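Long-range contacts in tryptophan--tRNA ligase (Pyrococcus horikoshii, PDB 3JXE), which catalyses the ATP-dependent attachment of L-tryptophan to tRNA(Trp), releasing AMP and diphosphate: residues K37-L41 with L65-E69; D60-I64 with K207-I211. All coordinates share one frame; numbering follows the deposited sequence.

Interaction 1 (K37-L41 with L65-E69)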
loop_
_atom_site.group_PDB
_atom_site.type_symbol
_atom_site.label_atom_id
_atom_site.label_comp_id
_atom_site.label_asym_id
_atom_site.label_seq_id
_atom_site.Cartn_x
_atom_site.Cartn_y
_atom_site.Cartn_z
ATOM N N LYS B 37 8.971 26.174 -29.516
ATOM C CA LYS B 37 7.512 26.110 -29.404
ATOM C C LYS B 37 7.033 26.526 -28.007
ATOM O O LYS B 37 6.006 27.198 -27.870
ATOM C CB LYS B 37 7.020 24.698 -29.762
ATOM C CG LYS B 37 5.573 24.371 -29.380
ATOM C CD LYS B 37 4.561 24.834 -30.418
ATOM C CE LYS B 37 3.162 24.353 -30.049
ATOM N NZ LYS B 37 2.138 24.762 -31.050
ATOM N N THR B 38 7.787 26.127 -26.984
ATOM C CA THR B 38 7.472 26.468 -25.595
ATOM C C THR B 38 7.704 27.950 -25.314
ATOM O O THR B 38 6.908 28.585 -24.623
ATOM C CB THR B 38 8.300 25.637 -24.592
ATOM O OG1 THR B 38 9.695 25.848 -24.828
ATOM C CG2 THR B 38 8.000 24.171 -24.740
ATOM N N ALA B 39 8.794 28.489 -25.861
ATOM C CA ALA B 39 9.158 29.895 -25.684
ATOM C C ALA B 39 8.105 30.854 -26.241
ATOM O O ALA B 39 7.953 31.971 -25.742
ATOM C CB ALA B 39 10.517 30.171 -26.309
ATOM N N GLU B 40 7.385 30.407 -27.271
ATOM C CA GLU B 40 6.302 31.181 -27.878
ATOM C C GLU B 40 5.069 31.236 -26.978
ATOM O O GLU B 40 4.500 32.306 -26.761
ATOM C CB GLU B 40 5.926 30.601 -29.242
ATOM C CG GLU B 40 6.983 30.796 -30.319
ATOM C CD GLU B 40 6.739 29.943 -31.555
ATOM O OE1 GLU B 40 5.562 29.658 -31.871
ATOM O OE2 GLU B 40 7.730 29.561 -32.213
ATOM N N LEU B 41 4.668 30.074 -26.463
ATOM C CA LEU B 41 3.497 29.956 -25.594
ATOM C C LEU B 41 3.724 30.576 -24.216
ATOM O O LEU B 41 2.799 31.131 -23.619
ATOM C CB LEU B 41 3.088 28.488 -25.450
ATOM C CG LEU B 41 2.393 27.842 -26.651
ATOM C CD1 LEU B 41 2.789 26.380 -26.794
ATOM C CD2 LEU B 41 0.878 27.993 -26.552
ATOM N N LEU B 65 1.794 20.409 -24.760
ATOM C CA LEU B 65 1.721 21.787 -25.248
ATOM C C LEU B 65 0.456 22.016 -26.065
ATOM O O LEU B 65 -0.141 23.094 -26.007
ATOM C CB LEU B 65 2.950 22.125 -26.094
ATOM C CG LEU B 65 4.309 22.181 -25.397
ATOM C CD1 LEU B 65 5.421 22.095 -26.426
ATOM C CD2 LEU B 65 4.442 23.440 -24.548
ATOM N N LYS B 66 0.063 20.997 -26.827
ATOM C CA LYS B 66 -1.166 21.028 -27.613
ATOM C C LYS B 66 -2.379 21.207 -26.701
ATOM O O LYS B 66 -3.296 21.966 -27.022
ATOM C CB LYS B 66 -1.305 19.743 -28.432
ATOM C CG LYS B 66 -2.399 19.790 -29.495
ATOM C CD LYS B 66 -3.006 18.414 -29.757
ATOM C CE LYS B 66 -2.107 17.544 -30.629
ATOM N NZ LYS B 66 -2.692 16.189 -30.827
ATOM N N ASP B 67 -2.370 20.508 -25.566
ATOM C CA ASP B 67 -3.448 20.585 -24.582
ATOM C C ASP B 67 -3.548 21.965 -23.935
ATOM O O ASP B 67 -4.650 22.464 -23.698
ATOM C CB ASP B 67 -3.270 19.506 -23.509
ATOM C CG ASP B 67 -3.637 18.113 -24.004
ATOM O OD1 ASP B 67 -3.636 17.887 -25.237
ATOM O OD2 ASP B 67 -3.923 17.241 -23.150
ATOM N N TYR B 68 -2.396 22.572 -23.653
ATOM C CA TYR B 68 -2.345 23.910 -23.062
ATOM C C TYR B 68 -2.817 24.970 -24.054
ATOM O O TYR B 68 -3.555 25.888 -23.689
ATOM C CB TYR B 68 -0.930 24.233 -22.564
ATOM C CG TYR B 68 -0.766 25.645 -22.037
ATOM C CD1 TYR B 68 -1.273 26.010 -20.785
ATOM C CD2 TYR B 68 -0.103 26.617 -22.788
ATOM C CE1 TYR B 68 -1.125 27.307 -20.299
ATOM C CE2 TYR B 68 0.050 27.917 -22.311
ATOM C CZ TYR B 68 -0.462 28.253 -21.066
ATOM O OH TYR B 68 -0.312 29.535 -20.593
ATOM N N GLU B 69 -2.383 24.824 -25.305
ATOM C CA GLU B 69 -2.747 25.733 -26.390
ATOM C C GLU B 69 -4.246 25.684 -26.692
ATOM O O GLU B 69 -4.849 26.702 -27.038
ATOM C CB GLU B 69 -1.940 25.391 -27.645
ATOM C CG GLU B 69 -1.901 26.482 -28.705
ATOM C CD GLU B 69 -0.865 26.215 -29.788
ATOM O OE1 GLU B 69 -0.443 27.184 -30.455
ATOM O OE2 GLU B 69 -0.466 25.041 -29.973
#
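Two helices, 32-42 and 61-69, pack side by side here, and K37, T38 and L41 of the first meet L65, Y68 and E69 of the second. The two short segments run nearly parallel, at 20°. Their axes come within 11.4 Å, so side chains make the contact and the backbones stay apart. L65 is the apolar centre. Its forked end lies against T38, and L65 CD2 sits 3.6 Å from T38 CG2. The other branch, L65 CD1, reaches the aliphatic base of K37, 3.7 Å from K37 CG; the two side chains slide past each other in opposite directions. L41 CD1 lies 4.1 Å from L65 CD2. T38 meets L65 through its methyl, while T38 OG1 is hydrogen-bonded to L35 O.

L41 CD2 faces the next turn of helix 61-69. It rests on the stem of E69, 3.8 Å from E69 CG, and meets the edge of the Y68 ring near its plane, 4.1 Å from Y68 CD2. The Y68 ring also makes an edge-to-face contact with F104. A salt bridge lies beside the apolar seam. K37 NZ donates to E69 OE2 at 2.8 Å, on the syn side of the carboxylate and 24° out of its plane. The K37 chain starts with CG opposite the backbone N and bends once, at chi2 (84°), before running straight to E69. The two side chains cross at about a right angle, and the stem of E69 serves L41 while its carboxylate serves K37. Contacts thus recur one turn apart, at K37 and L41 and at L65 and E69, where two nearly parallel helices pack; helix 61-69 packs in turn on strands 209-214 and 237-241 of the Rossmann-fold sheet.

Interaction 2 (D60-I64 with K207-I211)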
loop_
_atom_site.group_PDB
_atom_site.type_symbol
_atom_site.label_atom_id
_atom_site.label_comp_id
_atom_site.label_asym_id
_atom_site.label_seq_id
_atom_site.Cartn_x
_atom_site.Cartn_y
_atom_site.Cartn_z
ATOM N N ASP B 60 5.698 12.395 -25.043
ATOM C CA ASP B 60 4.426 13.100 -25.282
ATOM C C ASP B 60 4.422 14.586 -24.899
ATOM O O ASP B 60 3.374 15.138 -24.546
ATOM C CB ASP B 60 3.266 12.384 -24.570
ATOM C CG ASP B 60 2.697 11.232 -25.377
ATOM O OD1 ASP B 60 3.205 10.948 -26.484
ATOM O OD2 ASP B 60 1.732 10.605 -24.892
ATOM N N TYR B 61 5.586 15.231 -24.973
ATOM C CA TYR B 61 5.695 16.643 -24.604
ATOM C C TYR B 61 5.008 17.552 -25.627
ATOM O O TYR B 61 4.500 18.619 -25.278
ATOM C CB TYR B 61 7.157 17.055 -24.395
ATOM C CG TYR B 61 7.309 18.456 -23.848
ATOM C CD1 TYR B 61 6.956 18.751 -22.534
ATOM C CD2 TYR B 61 7.798 19.487 -24.647
ATOM C CE1 TYR B 61 7.081 20.036 -22.030
ATOM C CE2 TYR B 61 7.932 20.775 -24.148
ATOM C CZ TYR B 61 7.570 21.042 -22.840
ATOM O OH TYR B 61 7.695 22.310 -22.331
ATOM N N ASP B 62 4.993 17.117 -26.884
ATOM C CA ASP B 62 4.255 17.807 -27.940
ATOM C C ASP B 62 2.745 17.766 -27.687
ATOM O O ASP B 62 2.013 18.663 -28.110
ATOM C CB ASP B 62 4.592 17.213 -29.313
ATOM C CG ASP B 62 4.361 15.709 -29.383
ATOM O OD1 ASP B 62 4.861 14.974 -28.502
ATOM O OD2 ASP B 62 3.684 15.261 -30.333
ATOM N N LEU B 63 2.295 16.724 -26.989
ATOM C CA LEU B 63 0.889 16.574 -26.623
ATOM C C LEU B 63 0.517 17.388 -25.380
ATOM O O LEU B 63 -0.652 17.732 -25.190
ATOM C CB LEU B 63 0.531 15.095 -26.422
ATOM C CG LEU B 63 0.322 14.210 -27.659
ATOM C CD1 LEU B 63 1.643 13.706 -28.235
ATOM C CD2 LEU B 63 -0.576 13.030 -27.314
ATOM N N ILE B 64 1.506 17.691 -24.539
ATOM C CA ILE B 64 1.274 18.502 -23.337
ATOM C C ILE B 64 1.124 19.987 -23.688
ATOM O O ILE B 64 0.413 20.724 -22.999
ATOM C CB ILE B 64 2.377 18.285 -22.253
ATOM C CG1 ILE B 64 1.803 18.445 -20.845
ATOM C CG2 ILE B 64 3.553 19.226 -22.442
ATOM C CD1 ILE B 64 1.395 17.146 -20.197
ATOM N N LYS B 207 -6.921 15.451 -16.386
ATOM C CA LYS B 207 -6.001 16.122 -17.308
ATOM C C LYS B 207 -4.705 15.318 -17.386
ATOM O O LYS B 207 -4.390 14.567 -16.462
ATOM C CB LYS B 207 -5.717 17.548 -16.826
ATOM C CG LYS B 207 -6.970 18.417 -16.689
ATOM C CD LYS B 207 -6.771 19.597 -15.741
ATOM C CE LYS B 207 -6.072 20.768 -16.421
ATOM N NZ LYS B 207 -6.101 21.998 -15.580
ATOM N N ARG B 208 -3.959 15.461 -18.480
ATOM C CA ARG B 208 -2.722 14.686 -18.643
ATOM C C ARG B 208 -1.552 15.225 -17.812
ATOM O O ARG B 208 -1.495 16.415 -17.494
ATOM C CB ARG B 208 -2.339 14.512 -20.117
ATOM C CG ARG B 208 -1.947 15.772 -20.858
ATOM C CD ARG B 208 -1.261 15.404 -22.164
ATOM N NE ARG B 208 -2.184 14.781 -23.112
ATOM C CZ ARG B 208 -1.887 13.735 -23.880
ATOM N NH1 ARG B 208 -2.798 13.247 -24.710
ATOM N NH2 ARG B 208 -0.688 13.168 -23.812
ATOM N N CYS B 209 -0.627 14.331 -17.468
ATOM C CA CYS B 209 0.452 14.632 -16.530
ATOM C C CYS B 209 1.794 14.863 -17.218
ATOM O O CYS B 209 2.104 14.206 -18.210
ATOM C CB CYS B 209 0.586 13.487 -15.528
ATOM S SG CYS B 209 1.781 13.772 -14.217
ATOM N N LEU B 210 2.584 15.793 -16.680
ATOM C CA LEU B 210 3.962 16.014 -17.126
ATOM C C LEU B 210 4.909 15.751 -15.963
ATOM O O LEU B 210 4.727 16.297 -14.872
ATOM C CB LEU B 210 4.158 17.448 -17.633
ATOM C CG LEU B 210 5.124 17.775 -18.787
ATOM C CD1 LEU B 210 5.455 19.261 -18.780
ATOM C CD2 LEU B 210 6.414 16.963 -18.788
ATOM N N ILE B 211 5.919 14.915 -16.200
ATOM C CA ILE B 211 6.894 14.569 -15.165
ATOM C C ILE B 211 8.317 15.024 -15.520
ATOM O O ILE B 211 9.004 14.367 -16.312
ATOM C CB ILE B 211 6.874 13.055 -14.829
ATOM C CG1 ILE B 211 5.463 12.618 -14.420
ATOM C CG2 ILE B 211 7.881 12.739 -13.723
ATOM C CD1 ILE B 211 5.244 11.121 -14.433
#
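D60 OD2 is approached by two arginines, R208 across this contact and R225 from helix 218-227. The bridge to R225 is the stronger one. The bridge to R208 is long, with D60 OD2 3.7 Å from R208 NH2. The carboxylate oxygen lies at the edge of the R208 guanidinium, near its plane, but the two flat groups are turned 60° apart. R208 has its main polar partner in D67: R208 NE forms a salt bridge with D67 OD2.

L63 covers one face of the same guanidinium. L63 CB stands over it, offset toward the rim and 3.5 Å from R208 NH2. Behind the charged end, the aliphatic part of R208 packs on I64, with R208 CG 3.7 Å from I64 CD1. The R208 chain bends at chi3 (68°), which carries the guanidinium round toward L63 and D60. The same methyl, I64 CD1, also touches L210 CB at 3.8 Å. The side chains of I64 and L210 cross at about a right angle. L210 then meets Y61, where L210 CD1 lies in the ring plane, at the edge, 3.7 Å from Y61 CE1. Y61 and L210 both also touch L239 of strand 237-241.

A leucine in place of R208 would probably leave D67 without its close positive partner and would remove the flat group that L63 lies over. The chemistry is therefore split: I64, Y61 and L210 join the helix to the strand through apolar contact, while the buried arginine is set between two aspartates that probably balance its positive charge.

Helix 61-69 is common to both contacts, whose centres lie about 11 Å apart. Its first turn packs on strand 209-214 in interaction 2, and its last turns pack on helix 32-42 in interaction 1. A salt bridge joins them directly: D67 OD2 of the 65-69 segment is 3.0 Å from R208 NE of the 207-211 segment. T38 and Y61 also pack against each other. Segment 207-211 ends at the ligand pocket, where I211 touches the bound tryptophanyl-5'AMP; R208 and L210, which pack on 60-64, point to the helix instead. The centre of interaction 1 is about 22 Å from the chain's centre, that of interaction 2 about 16 Å.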